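Lmo2241 protein (Listeria monocytogenes, PDB 4HAM) probably binds DNA as a transcription regulator of the GntR family, pairing a winged helix-turn-helix domain with a helical region. Local coordinates at residues 30-35 against 76-81. Residues are numbered along the deposited sequence; the frame is centred on the assembly and turned at random. Where two conformers were deposited one is given.
Sequences GVLQEG and TFIANQ
Gly35 N donates to Ile78 O at 2.8 Å (N-H...O angle 159°), joining the loop to the last residue of strand 75-78. Glu34, modelled in two conformers, reaches the residues after the strand in the one described here, where its OE2 is gripped twice, though less certainly: the backbone N of Gln81 meets it at 2.9 Å from above the carboxylate plane, and Thr82 OG1 is its second partner. With CG anti to the backbone N (chi1 178°) and the chain extended beyond it, this conformer runs along the chain at Asn80 and Gln81. Its carboxylate lies alongside the Asn80 side chain, which points the same way.

Ile78 turns its CB toward the loop, 3.2 Å from Gln33 O, and its CG1 meets Leu32 CB at 4.0 Å, the two side chains crossing at about a right angle. Gln81 NE2 folds back onto Ala79 O and also bonds Tyr107 OH of the second subunit, while its OE1 is held by Lys84.

Such a contact illustrates how a winged helix joins its first helix to its sheet: Leu32 and Ile78 both pack on Val27 of helix 15-29 and on Ile38 of strand 37-38, which pairs antiparallel with strand 75-78.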
ATOM      1  N   GLY A  30      -1.958  22.231  -4.264  1.00 22.72           N
ATOM      2  CA  GLY A  30      -2.413  23.457  -4.908  1.00 21.25           C
ATOM      3  C   GLY A  30      -1.365  24.057  -5.834  1.00 20.13           C
ATOM      4  O   GLY A  30      -1.562  25.134  -6.398  1.00 24.25           O
ATOM      5  N   VAL A  31      -0.252  23.352  -6.012  1.00 19.86           N
ATOM      6  CA  VAL A  31       0.773  23.794  -6.944  1.00 19.62           C
ATOM      7  C   VAL A  31       0.220  23.659  -8.348  1.00 24.63           C
ATOM      8  O   VAL A  31       0.493  24.496  -9.213  1.00 23.70           O
ATOM      9  CB  VAL A  31       2.077  22.979  -6.801  1.00 21.20           C
ATOM     10  CG1 VAL A  31       2.977  23.174  -8.013  1.00 22.68           C
ATOM     11  CG2 VAL A  31       2.793  23.371  -5.510  1.00 22.61           C
ATOM     12  N   LEU A  32      -0.555  22.597  -8.562  1.00 21.30           N
ATOM     13  CA  LEU A  32      -1.356  22.439  -9.779  1.00 22.90           C
ATOM     14  C   LEU A  32      -2.831  22.670  -9.435  1.00 25.00           C
ATOM     15  O   LEU A  32      -3.345  22.129  -8.454  1.00 27.57           O
ATOM     16  CB  LEU A  32      -1.146  21.051 -10.386  1.00 22.37           C
ATOM     17  CG  LEU A  32       0.217  20.801 -11.035  1.00 25.45           C
ATOM     18  CD1 LEU A  32       0.424  19.305 -11.356  1.00 21.38           C
ATOM     19  CD2 LEU A  32       0.330  21.644 -12.297  1.00 28.33           C
ATOM     20  N   GLN A  33      -3.505  23.490 -10.235  1.00 20.84           N
ATOM     21  CA  GLN A  33      -4.893  23.855  -9.965  1.00 23.81           C
ATOM     22  C   GLN A  33      -5.792  23.293 -11.058  1.00 22.79           C
ATOM     23  O   GLN A  33      -5.333  23.069 -12.165  1.00 21.59           O
ATOM     24  CB  GLN A  33      -5.034  25.376  -9.964  1.00 32.35           C
ATOM     25  CG  GLN A  33      -4.244  26.085  -8.876  1.00 48.77           C
ATOM     26  CD  GLN A  33      -4.395  27.590  -8.951  1.00 60.44           C
ATOM     27  OE1 GLN A  33      -3.982  28.224  -9.930  1.00 65.42           O
ATOM     28  NE2 GLN A  33      -5.005  28.175  -7.923  1.00 64.75           N
ATOM     29  N   GLU A  34      -7.067  23.094 -10.736  0.55 22.94           N
ATOM     30  CA  GLU A  34      -8.064  22.664 -11.712  0.55 23.98           C
ATOM     31  C   GLU A  34      -7.961  23.534 -12.961  0.55 25.27           C
ATOM     32  O   GLU A  34      -7.833  24.756 -12.861  0.55 22.90           O
ATOM     33  CB  GLU A  34      -9.474  22.755 -11.107  0.55 22.76           C
ATOM     34  CG  GLU A  34     -10.602  22.364 -12.060  0.55 23.03           C
ATOM     35  CD  GLU A  34     -11.982  22.399 -11.406  0.55 38.99           C
ATOM     36  OE1 GLU A  34     -12.989  22.533 -12.141  0.55 36.45           O
ATOM     37  OE2 GLU A  34     -12.062  22.285 -10.164  0.55 39.36           O
ATOM     38  N   GLY A  35      -7.961  22.905 -14.134  1.00 26.38           N
ATOM     39  CA  GLY A  35      -7.959  23.657 -15.379  1.00 23.34           C
ATOM     40  C   GLY A  35      -6.568  24.048 -15.851  1.00 23.24           C
ATOM     41  O   GLY A  35      -6.405  24.513 -16.974  1.00 25.59           O
ATOM     42  N   THR A  76      -3.160  19.064 -22.381  1.00 20.31           N
ATOM     43  CA  THR A  76      -3.525  18.244 -21.235  1.00 21.29           C
ATOM     44  C   THR A  76      -3.675  19.166 -20.031  1.00 23.20           C
ATOM     45  O   THR A  76      -2.829  20.028 -19.801  1.00 21.91           O
ATOM     46  CB  THR A  76      -2.443  17.178 -20.959  1.00 24.11           C
ATOM     47  OG1 THR A  76      -2.278  16.365 -22.126  1.00 26.94           O
ATOM     48  CG2 THR A  76      -2.834  16.294 -19.773  1.00 24.08           C
ATOM     49  N   PHE A  77      -4.755  18.985 -19.274  1.00 21.97           N
ATOM     50  CA  PHE A  77      -5.121  19.920 -18.212  1.00 20.91           C
ATOM     51  C   PHE A  77      -5.419  19.163 -16.935  1.00 21.68           C
ATOM     52  O   PHE A  77      -5.775  17.986 -16.982  1.00 22.19           O
ATOM     53  CB  PHE A  77      -6.370  20.710 -18.608  1.00 21.29           C
ATOM     54  CG  PHE A  77      -6.236  21.422 -19.921  1.00 23.66           C
ATOM     55  CD1 PHE A  77      -5.702  22.707 -19.976  1.00 24.39           C
ATOM     56  CD2 PHE A  77      -6.598  20.792 -21.104  1.00 23.08           C
ATOM     57  CE1 PHE A  77      -5.554  23.361 -21.189  1.00 25.16           C
ATOM     58  CE2 PHE A  77      -6.462  21.439 -22.323  1.00 26.54           C
ATOM     59  CZ  PHE A  77      -5.936  22.720 -22.371  1.00 25.54           C
ATOM     60  N   ILE A  78      -5.294  19.836 -15.795  1.00 22.49           N
ATOM     61  CA  ILE A  78      -5.749  19.247 -14.546  1.00 22.18           C
ATOM     62  C   ILE A  78      -7.285  19.193 -14.551  1.00 20.99           C
ATOM     63  O   ILE A  78      -7.951  20.177 -14.867  1.00 20.12           O
ATOM     64  CB  ILE A  78      -5.243  20.036 -13.320  1.00 24.12           C
ATOM     65  CG1 ILE A  78      -3.711  20.072 -13.310  1.00 18.96           C
ATOM     66  CG2 ILE A  78      -5.794  19.440 -12.026  1.00 23.42           C
ATOM     67  CD1 ILE A  78      -3.033  18.689 -13.399  1.00 21.31           C
ATOM     68  N   ALA A  79      -7.845  18.036 -14.216  1.00 29.07           N
ATOM     69  CA  ALA A  79      -9.293  17.834 -14.320  1.00 31.00           C
ATOM     70  C   ALA A  79     -10.052  18.478 -13.173  1.00 35.26           C
ATOM     71  O   ALA A  79      -9.449  18.928 -12.201  1.00 38.24           O
ATOM     72  CB  ALA A  79      -9.602  16.337 -14.392  1.00 30.55           C
ATOM     73  N   ASN A  80     -11.377  18.531 -13.298  1.00 38.06           N
ATOM     74  CA  ASN A  80     -12.221  19.097 -12.258  1.00 44.72           C
ATOM     75  C   ASN A  80     -11.906  18.528 -10.881  1.00 44.19           C
ATOM     76  O   ASN A  80     -11.760  17.315 -10.713  1.00 43.09           O
ATOM     77  CB  ASN A  80     -13.708  18.919 -12.595  1.00 49.77           C
ATOM     78  CG  ASN A  80     -14.613  19.301 -11.440  1.00 58.36           C
ATOM     79  OD1 ASN A  80     -14.823  18.512 -10.518  1.00 59.65           O
ATOM     80  ND2 ASN A  80     -15.158  20.516 -11.485  1.00 65.02           N
ATOM     81  N   GLN A  81     -11.775  19.423  -9.907  1.00 46.90           N
ATOM     82  CA  GLN A  81     -11.369  19.048  -8.559  1.00 59.27           C
ATOM     83  C   GLN A  81     -12.416  19.486  -7.544  1.00 67.66           C
ATOM     84  O   GLN A  81     -12.515  18.919  -6.457  1.00 72.53           O
ATOM     85  CB  GLN A  81     -10.018  19.689  -8.208  1.00 47.14           C
ATOM     86  CG  GLN A  81      -8.842  19.208  -9.058  1.00 42.13           C
ATOM     87  CD  GLN A  81      -8.544  17.742  -8.845  1.00 40.63           C
ATOM     88  OE1 GLN A  81      -8.619  17.238  -7.720  1.00 45.08           O
ATOM     89  NE2 GLN A  81      -8.213  17.043  -9.920  1.00 40.63           N
TER